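Local coordinates for protein galactan 1,3-beta-galactosidase (Phanerochaete chrysosporium, PDB 7BYS) that probably releases galactose from the ends of beta-1,3-galactan chains in arabinogalactan, as an exo-acting glycoside hydrolase of family 43, at residues A[141-146]-A[196-201]; A[151-156]-A[189-194]; A[164-169]-A[173-178]. All blocks are in the same frame, centred on the assembly; numbering follows the deposited sequence.

Contact 1: A[141-146]-A[196-201]; sequences FQDDDS and GEYFLI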
loop_
_atom_site.group_PDB
_atom_site.type_symbol
_atom_site.label_atom_id
_atom_site.label_comp_id
_atom_site.label_asym_id
_atom_site.label_seq_id
_atom_site.Cartn_x
_atom_site.Cartn_y
_atom_site.Cartn_z
ATOM N N PHE A 141 2.466 -17.541 3.209
ATOM C CA PHE A 141 1.114 -17.782 3.696
ATOM C C PHE A 141 1.142 -18.954 4.669
ATOM O O PHE A 141 1.691 -20.015 4.356
ATOM C CB PHE A 141 0.157 -18.096 2.536
ATOM C CG PHE A 141 -1.198 -18.532 3.005
ATOM C CD1 PHE A 141 -2.071 -17.614 3.576
ATOM C CD2 PHE A 141 -1.567 -19.871 2.962
ATOM C CE1 PHE A 141 -3.299 -18.008 4.064
ATOM C CE2 PHE A 141 -2.806 -20.277 3.453
ATOM C CZ PHE A 141 -3.672 -19.345 4.002
ATOM N N GLN A 142 0.549 -18.764 5.845
ATOM C CA GLN A 142 0.429 -19.817 6.847
ATOM C C GLN A 142 -1.031 -20.250 6.932
ATOM O O GLN A 142 -1.905 -19.450 7.283
ATOM C CB GLN A 142 0.908 -19.301 8.201
ATOM C CG GLN A 142 0.951 -20.358 9.295
ATOM C CD GLN A 142 1.438 -19.762 10.602
ATOM O OE1 GLN A 142 0.952 -18.713 11.021
ATOM N NE2 GLN A 142 2.420 -20.402 11.226
ATOM N N ASP A 143 -1.289 -21.522 6.628
ATOM C CA ASP A 143 -2.639 -22.055 6.679
ATOM C C ASP A 143 -3.041 -22.329 8.125
ATOM O O ASP A 143 -2.223 -22.317 9.049
ATOM C CB ASP A 143 -2.712 -23.334 5.844
ATOM C CG ASP A 143 -4.084 -23.572 5.230
ATOM O OD1 ASP A 143 -5.052 -22.862 5.577
ATOM O OD2 ASP A 143 -4.171 -24.493 4.379
ATOM N N ASP A 144 -4.338 -22.588 8.316
ATOM C CA ASP A 144 -4.891 -22.849 9.640
ATOM C C ASP A 144 -5.280 -24.311 9.823
ATOM O O ASP A 144 -6.159 -24.627 10.635
ATOM C CB ASP A 144 -6.049 -21.894 9.963
ATOM C CG ASP A 144 -7.233 -22.049 9.022
ATOM O OD1 ASP A 144 -7.176 -22.861 8.075
ATOM O OD2 ASP A 144 -8.246 -21.344 9.238
ATOM N N ASP A 145 -4.647 -25.204 9.074
ATOM C CA ASP A 145 -4.731 -26.624 9.368
ATOM C C ASP A 145 -3.956 -26.937 10.645
ATOM O O ASP A 145 -3.332 -26.069 11.258
ATOM C CB ASP A 145 -4.208 -27.435 8.187
ATOM C CG ASP A 145 -2.745 -27.152 7.877
ATOM O OD1 ASP A 145 -2.265 -26.019 8.108
ATOM O OD2 ASP A 145 -2.069 -28.073 7.378
ATOM N N SER A 146 -4.002 -28.210 11.052
ATOM C CA SER A 146 -3.418 -28.598 12.333
ATOM C C SER A 146 -1.911 -28.367 12.359
ATOM O O SER A 146 -1.357 -27.958 13.384
ATOM C CB SER A 146 -3.754 -30.059 12.650
ATOM O OG SER A 146 -3.703 -30.859 11.481
ATOM N N GLY A 196 -13.064 -20.572 4.226
ATOM C CA GLY A 196 -12.405 -21.802 3.848
ATOM C C GLY A 196 -11.760 -21.806 2.478
ATOM O O GLY A 196 -11.064 -22.777 2.145
ATOM N N GLU A 197 -11.961 -20.761 1.682
ATOM C CA GLU A 197 -11.412 -20.632 0.341
ATOM C C GLU A 197 -10.185 -19.729 0.397
ATOM O O GLU A 197 -10.084 -18.847 1.256
ATOM C CB GLU A 197 -12.479 -20.018 -0.573
ATOM C CG GLU A 197 -12.087 -19.861 -2.027
ATOM C CD GLU A 197 -12.459 -21.066 -2.871
ATOM O OE1 GLU A 197 -12.448 -20.930 -4.119
ATOM O OE2 GLU A 197 -12.757 -22.139 -2.291
ATOM N N TYR A 198 -9.248 -19.956 -0.520
ATOM C CA TYR A 198 -8.004 -19.193 -0.574
ATOM C C TYR A 198 -8.108 -18.121 -1.651
ATOM O O TYR A 198 -8.506 -18.409 -2.786
ATOM C CB TYR A 198 -6.812 -20.098 -0.890
ATOM C CG TYR A 198 -6.642 -21.251 0.061
ATOM C CD1 TYR A 198 -5.875 -21.118 1.214
ATOM C CD2 TYR A 198 -7.246 -22.478 -0.189
ATOM C CE1 TYR A 198 -5.718 -22.175 2.096
ATOM C CE2 TYR A 198 -7.089 -23.543 0.692
ATOM C CZ TYR A 198 -6.327 -23.383 1.823
ATOM O OH TYR A 198 -6.178 -24.450 2.690
ATOM N N PHE A 199 -7.740 -16.891 -1.304
ATOM C CA PHE A 199 -7.787 -15.773 -2.236
ATOM C C PHE A 199 -6.386 -15.209 -2.402
ATOM O O PHE A 199 -5.785 -14.739 -1.428
ATOM C CB PHE A 199 -8.760 -14.697 -1.748
ATOM C CG PHE A 199 -10.187 -15.081 -1.918
ATOM C CD1 PHE A 199 -10.799 -15.912 -0.996
ATOM C CD2 PHE A 199 -10.904 -14.643 -3.008
ATOM C CE1 PHE A 199 -12.131 -16.298 -1.163
ATOM C CE2 PHE A 199 -12.236 -15.025 -3.182
ATOM C CZ PHE A 199 -12.840 -15.850 -2.251
ATOM N N LEU A 200 -5.884 -15.253 -3.632
ATOM C CA LEU A 200 -4.584 -14.711 -3.995
ATOM C C LEU A 200 -4.795 -13.333 -4.602
ATOM O O LEU A 200 -5.635 -13.167 -5.496
ATOM C CB LEU A 200 -3.915 -15.636 -5.021
ATOM C CG LEU A 200 -2.657 -15.127 -5.727
ATOM C CD1 LEU A 200 -1.492 -15.010 -4.757
ATOM C CD2 LEU A 200 -2.271 -16.016 -6.892
ATOM N N ILE A 201 -4.069 -12.343 -4.092
ATOM C CA ILE A 201 -4.012 -11.000 -4.657
ATOM C C ILE A 201 -2.604 -10.797 -5.187
ATOM O O ILE A 201 -1.636 -11.159 -4.511
ATOM C CB ILE A 201 -4.296 -9.948 -3.572
ATOM C CG1 ILE A 201 -5.546 -10.308 -2.765
ATOM C CG2 ILE A 201 -4.388 -8.560 -4.200
ATOM C CD1 ILE A 201 -6.790 -10.344 -3.579
#
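Tyr198 reaches across to Asp143 with its phenol, and the two meet in a short hydrogen bond: OH donates to Asp143 OD2 at 2.6 Å. The hydroxyl comes in on the syn side of the carboxylate, 18° out of its plane, while the carboxylate itself lies near the edge of the tyrosine ring. Phe141 also meets that edge, its CE2 3.7 Å from Tyr198 CE1. The two ring planes are almost perpendicular, at 86°, with centroids 5.9 Å apart, yet the approach to the phenylalanine is oblique. Phe141 is directed there by a first torsion that holds CG anti to the backbone N (chi1 172°). The other carboxylate oxygen, Asp143 OD1, receives Asp144 N at 2.8 Å from above the carboxylate plane and also forms a salt bridge with Lys193, which would probably favour the charged form. Here the phenol-carboxylate bond, beside an aromatic contact and the salt bridges of Lys193 to Asp143 and Asp144, joins two propeller blades: Phe141 lies near the end of strand 138-142, paired with strand 150-156, whereas Tyr198 belongs to strand 197-204, flanked by strands 189-194 and 214-218. Strand 189-194 completes the interface, with Lys193 touching both Phe141 and Tyr198.

Contact 2: A[151-156]-A[189-194]; sequences YLLYAS and PGIVKH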
loop_
_atom_site.group_PDB
_atom_site.type_symbol
_atom_site.label_atom_id
_atom_site.label_comp_id
_atom_site.label_asym_id
_atom_site.label_seq_id
_atom_site.Cartn_x
_atom_site.Cartn_y
_atom_site.Cartn_z
ATOM N N TYR A 151 3.562 -21.738 3.140
ATOM C CA TYR A 151 3.837 -21.736 1.711
ATOM C C TYR A 151 4.565 -20.464 1.310
ATOM O O TYR A 151 4.237 -19.370 1.788
ATOM C CB TYR A 151 2.515 -21.805 0.930
ATOM C CG TYR A 151 1.714 -23.038 1.238
ATOM C CD1 TYR A 151 0.921 -23.117 2.373
ATOM C CD2 TYR A 151 1.765 -24.138 0.389
ATOM C CE1 TYR A 151 0.196 -24.260 2.664
ATOM C CE2 TYR A 151 1.036 -25.283 0.658
ATOM C CZ TYR A 151 0.258 -25.342 1.793
ATOM O OH TYR A 151 -0.471 -26.488 2.049
ATOM N N LEU A 152 5.558 -20.619 0.441
ATOM C CA LEU A 152 6.173 -19.500 -0.261
ATOM C C LEU A 152 5.371 -19.218 -1.528
ATOM O O LEU A 152 5.094 -20.129 -2.317
ATOM C CB LEU A 152 7.625 -19.837 -0.624
ATOM C CG LEU A 152 8.379 -18.728 -1.355
ATOM C CD1 LEU A 152 8.618 -17.573 -0.412
ATOM C CD2 LEU A 152 9.705 -19.245 -1.925
ATOM N N LEU A 153 5.000 -17.960 -1.721
ATOM C CA LEU A 153 4.341 -17.478 -2.932
ATOM C C LEU A 153 5.357 -16.595 -3.640
ATOM O O LEU A 153 5.902 -15.685 -3.012
ATOM C CB LEU A 153 3.132 -16.617 -2.549
ATOM C CG LEU A 153 2.283 -17.058 -1.346
ATOM C CD1 LEU A 153 1.118 -16.080 -1.165
ATOM C CD2 LEU A 153 1.769 -18.496 -1.491
ATOM N N TYR A 154 5.654 -16.867 -4.915
ATOM C CA TYR A 154 6.812 -16.183 -5.485
ATOM C C TYR A 154 6.777 -16.060 -7.000
ATOM O O TYR A 154 6.372 -16.986 -7.704
ATOM C CB TYR A 154 8.142 -16.811 -5.047
ATOM C CG TYR A 154 8.344 -18.298 -5.285
ATOM C CD1 TYR A 154 7.542 -19.254 -4.666
ATOM C CD2 TYR A 154 9.406 -18.747 -6.064
ATOM C CE1 TYR A 154 7.776 -20.610 -4.843
ATOM C CE2 TYR A 154 9.643 -20.108 -6.246
ATOM C CZ TYR A 154 8.820 -21.028 -5.632
ATOM O OH TYR A 154 9.030 -22.384 -5.779
ATOM N N ALA A 155 7.282 -14.924 -7.481
ATOM C CA ALA A 155 7.548 -14.710 -8.896
ATOM C C ALA A 155 8.859 -15.400 -9.249
ATOM O O ALA A 155 9.910 -15.105 -8.665
ATOM C CB ALA A 155 7.642 -13.210 -9.171
ATOM N N SER A 156 8.801 -16.326 -10.193
ATOM C CA SER A 156 9.936 -17.175 -10.512
ATOM C C SER A 156 10.226 -17.080 -12.007
ATOM O O SER A 156 9.513 -16.405 -12.761
ATOM C CB SER A 156 9.650 -18.616 -10.062
ATOM O OG SER A 156 10.813 -19.429 -10.157
ATOM N N PRO A 189 2.608 -10.816 -4.365
ATOM C CA PRO A 189 1.498 -11.688 -3.977
ATOM C C PRO A 189 1.142 -11.576 -2.503
ATOM O O PRO A 189 1.955 -11.202 -1.656
ATOM C CB PRO A 189 2.052 -13.092 -4.254
ATOM C CG PRO A 189 3.530 -12.948 -3.986
ATOM C CD PRO A 189 3.866 -11.574 -4.529
ATOM N N GLY A 190 -0.099 -11.955 -2.211
ATOM C CA GLY A 190 -0.497 -12.327 -0.864
ATOM C C GLY A 190 -1.710 -13.224 -0.939
ATOM O O GLY A 190 -2.470 -13.167 -1.910
ATOM N N ILE A 191 -1.899 -14.067 0.085
ATOM C CA ILE A 191 -3.085 -14.916 0.170
ATOM C C ILE A 191 -3.799 -14.668 1.489
ATOM O O ILE A 191 -3.170 -14.570 2.549
ATOM C CB ILE A 191 -2.795 -16.422 -0.024
ATOM C CG1 ILE A 191 -2.499 -16.708 -1.503
ATOM C CG2 ILE A 191 -3.959 -17.290 0.524
ATOM C CD1 ILE A 191 -1.966 -18.122 -1.784
ATOM N N VAL A 192 -5.120 -14.556 1.410
ATOM C CA VAL A 192 -5.963 -14.477 2.587
ATOM C C VAL A 192 -7.082 -15.499 2.441
ATOM O O VAL A 192 -7.619 -15.701 1.343
ATOM C CB VAL A 192 -6.489 -13.038 2.794
ATOM C CG1 VAL A 192 -7.378 -12.613 1.643
ATOM C CG2 VAL A 192 -7.212 -12.919 4.131
ATOM N N LYS A 193 -7.414 -16.169 3.541
ATOM C CA LYS A 193 -8.529 -17.096 3.512
ATOM C C LYS A 193 -9.837 -16.363 3.738
ATOM O O LYS A 193 -9.901 -15.331 4.418
ATOM C CB LYS A 193 -8.382 -18.166 4.581
ATOM C CG LYS A 193 -7.277 -19.121 4.289
ATOM C CD LYS A 193 -7.344 -20.315 5.233
ATOM C CE LYS A 193 -8.246 -21.404 4.682
ATOM N NZ LYS A 193 -7.982 -22.723 5.327
ATOM N N HIS A 194 -10.893 -16.914 3.160
ATOM C CA HIS A 194 -12.234 -16.379 3.344
ATOM C C HIS A 194 -13.191 -17.547 3.207
ATOM O O HIS A 194 -13.264 -18.153 2.136
ATOM C CB HIS A 194 -12.529 -15.317 2.289
ATOM C CG HIS A 194 -13.963 -14.901 2.234
ATOM N ND1 HIS A 194 -14.513 -14.009 3.127
ATOM C CD2 HIS A 194 -14.961 -15.251 1.387
ATOM C CE1 HIS A 194 -15.792 -13.832 2.838
ATOM N NE2 HIS A 194 -16.087 -14.574 1.785
#
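Leu153 packs against Pro189, Gly190 and Ile191 in a wholly apolar joint between two adjacent blades of the five-bladed beta-propeller that family 43 hydrolases share. Strands 150-156 and 189-194 belong to different sheets; the axes of the two short segments come within 7.2 Å, their directions 149° apart and so roughly antiparallel, and side chains rather than backbone bonds make the contact. The leucine works at two levels. Its CB lies 4.0 Å from Pro189 CG, and the same proline carbon comes 3.8 Å from Leu153 O. Farther out, Leu153 CD1 meets Ile191 CG1 at 3.7 Å, the two side chains running obliquely past each other. Both residues place their CG or CG1 beside the backbone N; in Leu153 chi1 is -38°, and both CD1 and CD2 reach the isoleucine.

A second shell surrounds these groups. Leu153 is held by backbone bonding to Ser139 and backed by Ile164, while Pro189 rests on Phe162 and Leu200, and Ile191 on Phe141, Leu200 and Leu221. The proline also lies beside the substrate pocket: its side chain is about 4 Å from that of Asp137, which binds galactose in a complex of this enzyme, the sugar being absent here. Between Pro189 and Ile191, Gly190 presents bare backbone to the leucine, and Leu153 CD1 settles 4.0 Å from Gly190 C.

Contact 3: A[164-169]-A[173-178]; sequences ISRLDA and NVTAQV. With NAG (2-acetamido-2-deoxy-beta-D-glucopyranose), chain D.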
loop_
_atom_site.group_PDB
_atom_site.type_symbol
_atom_site.label_atom_id
_atom_site.label_comp_id
_atom_site.label_asym_id
_atom_site.label_seq_id
_atom_site.Cartn_x
_atom_site.Cartn_y
_atom_site.Cartn_z
ATOM N N ILE A 164 3.632 -21.345 -6.123
ATOM C CA ILE A 164 3.318 -21.564 -4.721
ATOM C C ILE A 164 3.979 -22.870 -4.326
ATOM O O ILE A 164 3.794 -23.886 -5.007
ATOM C CB ILE A 164 1.803 -21.652 -4.497
ATOM C CG1 ILE A 164 1.141 -20.346 -4.960
ATOM C CG2 ILE A 164 1.513 -21.938 -3.035
ATOM C CD1 ILE A 164 -0.372 -20.364 -4.873
ATOM N N SER A 165 4.768 -22.846 -3.257
ATOM C CA SER A 165 5.487 -24.045 -2.853
ATOM C C SER A 165 5.427 -24.188 -1.345
ATOM O O SER A 165 5.462 -23.191 -0.626
ATOM C CB SER A 165 6.939 -23.980 -3.313
ATOM O OG SER A 165 7.005 -23.960 -4.731
ATOM N N ARG A 166 5.342 -25.427 -0.872
ATOM C CA ARG A 166 5.196 -25.703 0.549
ATOM C C ARG A 166 6.544 -25.668 1.267
ATOM O O ARG A 166 7.560 -26.140 0.743
ATOM C CB ARG A 166 4.539 -27.074 0.723
ATOM C CG ARG A 166 4.247 -27.465 2.162
ATOM C CD ARG A 166 3.256 -28.629 2.251
ATOM N NE ARG A 166 3.611 -29.727 1.353
ATOM C CZ ARG A 166 4.376 -30.765 1.678
ATOM N NH1 ARG A 166 4.634 -31.696 0.767
ATOM N NH2 ARG A 166 4.888 -30.879 2.900
ATOM N N LEU A 167 6.552 -25.087 2.469
ATOM C CA LEU A 167 7.733 -25.068 3.326
ATOM C C LEU A 167 7.778 -26.315 4.194
ATOM O O LEU A 167 6.743 -26.914 4.500
ATOM C CB LEU A 167 7.698 -23.858 4.260
ATOM C CG LEU A 167 7.550 -22.488 3.597
ATOM C CD1 LEU A 167 7.722 -21.397 4.633
ATOM C CD2 LEU A 167 8.536 -22.339 2.459
ATOM N N ASP A 168 8.993 -26.690 4.592
ATOM C CA ASP A 168 9.183 -27.792 5.527
ATOM C C ASP A 168 8.640 -27.418 6.908
ATOM O O ASP A 168 8.199 -26.293 7.159
ATOM C CB ASP A 168 10.646 -28.250 5.549
ATOM C CG ASP A 168 11.612 -27.207 6.124
ATOM O OD1 ASP A 168 11.205 -26.346 6.942
ATOM O OD2 ASP A 168 12.814 -27.268 5.780
ATOM N N ALA A 169 8.692 -28.379 7.829
ATOM C CA ALA A 169 8.065 -28.198 9.132
ATOM C C ALA A 169 8.798 -27.202 10.019
ATOM O O ALA A 169 8.233 -26.793 11.036
ATOM C CB ALA A 169 7.923 -29.550 9.846
ATOM N N ASN A 173 12.931 -24.025 4.647
ATOM C CA ASN A 173 13.273 -24.396 3.286
ATOM C C ASN A 173 11.997 -24.810 2.565
ATOM O O ASN A 173 11.000 -25.179 3.189
ATOM C CB ASN A 173 14.320 -25.520 3.302
ATOM C CG ASN A 173 14.822 -25.879 1.928
ATOM O OD1 ASN A 173 14.861 -25.044 1.021
ATOM N ND2 ASN A 173 15.208 -27.144 1.766
ATOM N N VAL A 174 12.046 -24.748 1.237
ATOM C CA VAL A 174 10.931 -25.157 0.392
ATOM C C VAL A 174 11.087 -26.639 0.069
ATOM O O VAL A 174 12.160 -27.069 -0.375
ATOM C CB VAL A 174 10.907 -24.317 -0.893
ATOM C CG1 VAL A 174 9.884 -24.866 -1.853
ATOM C CG2 VAL A 174 10.650 -22.847 -0.573
ATOM N N THR A 175 10.025 -27.419 0.291
ATOM C CA THR A 175 10.058 -28.873 0.127
ATOM C C THR A 175 9.429 -29.368 -1.175
ATOM O O THR A 175 9.972 -30.283 -1.807
ATOM C CB THR A 175 9.407 -29.571 1.334
ATOM O OG1 THR A 175 9.519 -30.995 1.191
ATOM C CG2 THR A 175 7.942 -29.214 1.483
ATOM N N ALA A 176 8.304 -28.795 -1.603
ATOM C CA ALA A 176 7.590 -29.293 -2.769
ATOM C C ALA A 176 6.892 -28.127 -3.447
ATOM O O ALA A 176 6.364 -27.240 -2.773
ATOM C CB ALA A 176 6.526 -30.327 -2.375
ATOM N N GLN A 177 6.880 -28.143 -4.777
ATOM C CA GLN A 177 6.026 -27.233 -5.524
ATOM C C GLN A 177 4.579 -27.676 -5.395
ATOM O O GLN A 177 4.267 -28.871 -5.404
ATOM C CB GLN A 177 6.398 -27.241 -6.999
ATOM C CG GLN A 177 5.848 -26.049 -7.774
ATOM C CD GLN A 177 6.544 -25.854 -9.109
ATOM O OE1 GLN A 177 7.692 -25.416 -9.160
ATOM N NE2 GLN A 177 5.858 -26.196 -10.192
ATOM N N VAL A 178 3.685 -26.705 -5.273
ATOM C CA VAL A 178 2.272 -26.969 -5.101
ATOM C C VAL A 178 1.460 -26.470 -6.291
ATOM O O VAL A 178 0.517 -27.138 -6.733
ATOM C CB VAL A 178 1.781 -26.344 -3.774
ATOM C CG1 VAL A 178 0.297 -26.487 -3.623
ATOM C CG2 VAL A 178 2.504 -26.997 -2.607
HETATM C C1 NAG D . 15.705 -27.663 0.518
HETATM C C2 NAG D . 17.101 -28.267 0.638
HETATM C C3 NAG D . 17.588 -28.836 -0.651
HETATM C C4 NAG D . 16.587 -29.774 -1.264
HETATM C C5 NAG D . 15.231 -29.076 -1.400
HETATM C C6 NAG D . 14.216 -29.973 -2.045
HETATM C C7 NAG D . 18.303 -25.936 0.508
HETATM C C8 NAG D . 19.280 -24.955 1.165
HETATM N N2 NAG D . 18.043 -27.221 1.171
HETATM O O3 NAG D . 18.837 -29.547 -0.422
HETATM O O4 NAG D . 17.049 -30.200 -2.548
HETATM O O5 NAG D . 14.752 -28.662 -0.072
HETATM O O6 NAG D . 13.681 -30.842 -1.083
HETATM O O7 NAG D . 17.784 -25.639 -0.524
HETATM O O HOH W 1 13.942 -29.198 4.229
#
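Four backbone hydrogen bonds join Ile164, Arg166 and Asp168 to the strand that returns from Asn173 to Val178. Arg166 uses both its main-chain polar atoms: its N donates to Ala176 O at 2.8 Å, and its O accepts from Thr175 N at the same length. Val178 N to Ile164 O continues the pairing inward, and Asp168 N to Asn173 O, at 2.9 Å, closes it toward the turn. Because Arg166 pairs with Ala176 but Leu167 with Val174, Thr175 is the extra residue of a beta bulge in this antiparallel hairpin, the outer pair of strands of a propeller blade.

Near the turn, the Asp168 carboxylate stands across the Asn173 side chain. Its CG lies between the backbone N and carbonyl carbon (chi1 67°), which lets OD1 accept Tyr172 N while OD2 accepts a hydrogen bond from a water 2.7 Å away. That water in turn accepts a weak bond from Asn173 ND2, the atom bonded to C1 of the glycan. With an alanine here, Tyr172 N would probably lose its side-chain acceptor and the bridging water its hold, leaving the turn beside the glycan freer to move.

Packing follows the pairing. Leu167 CD2 touches Val174 CG2 at 3.7 Å, whereas Ser165 CB and Val174 CG1 are pressed to 3.4 Å, tighter than usual for carbons. Thr175 CG2 lies over one face of the Arg166 guanidinium, though that arginine has a second conformer, so the contact is less certain.

Asn173, Val174 and Thr175 form an N-glycosylation sequon, and Asn173 carries the sugar through a covalent bond. Main-chain bonds thus hold the hairpin together around the glycosylated asparagine, while its substituted amide has a weak, water-mediated link to the Asp168 carboxylate.

How the contacts relate
The three contacts illustrate how a propeller is assembled from within and between blades. Contacts 1 and 2, their centres 9 Å apart, both join the blade containing strands 138-142 and 150-156 to the next one, and are joined within each blade: Phe141 O probably hydrogen-bonds to Tyr151 N (2.8 Å), and Ile201 N to Gly190 O (2.8 Å). Contact 3 lies within the first blade, 12 Å from contact 2 between centres, and is linked to it by Tyr154 OH and Ser165 OG, 2.8 Å apart. The Pro189 side chain of contact 2 is about 4 Å from that of Asp137 and about 6 Å from that of Arg82, which bind galactose in another structure of the enzyme; contacts 1 and 3 lie away from that pocket.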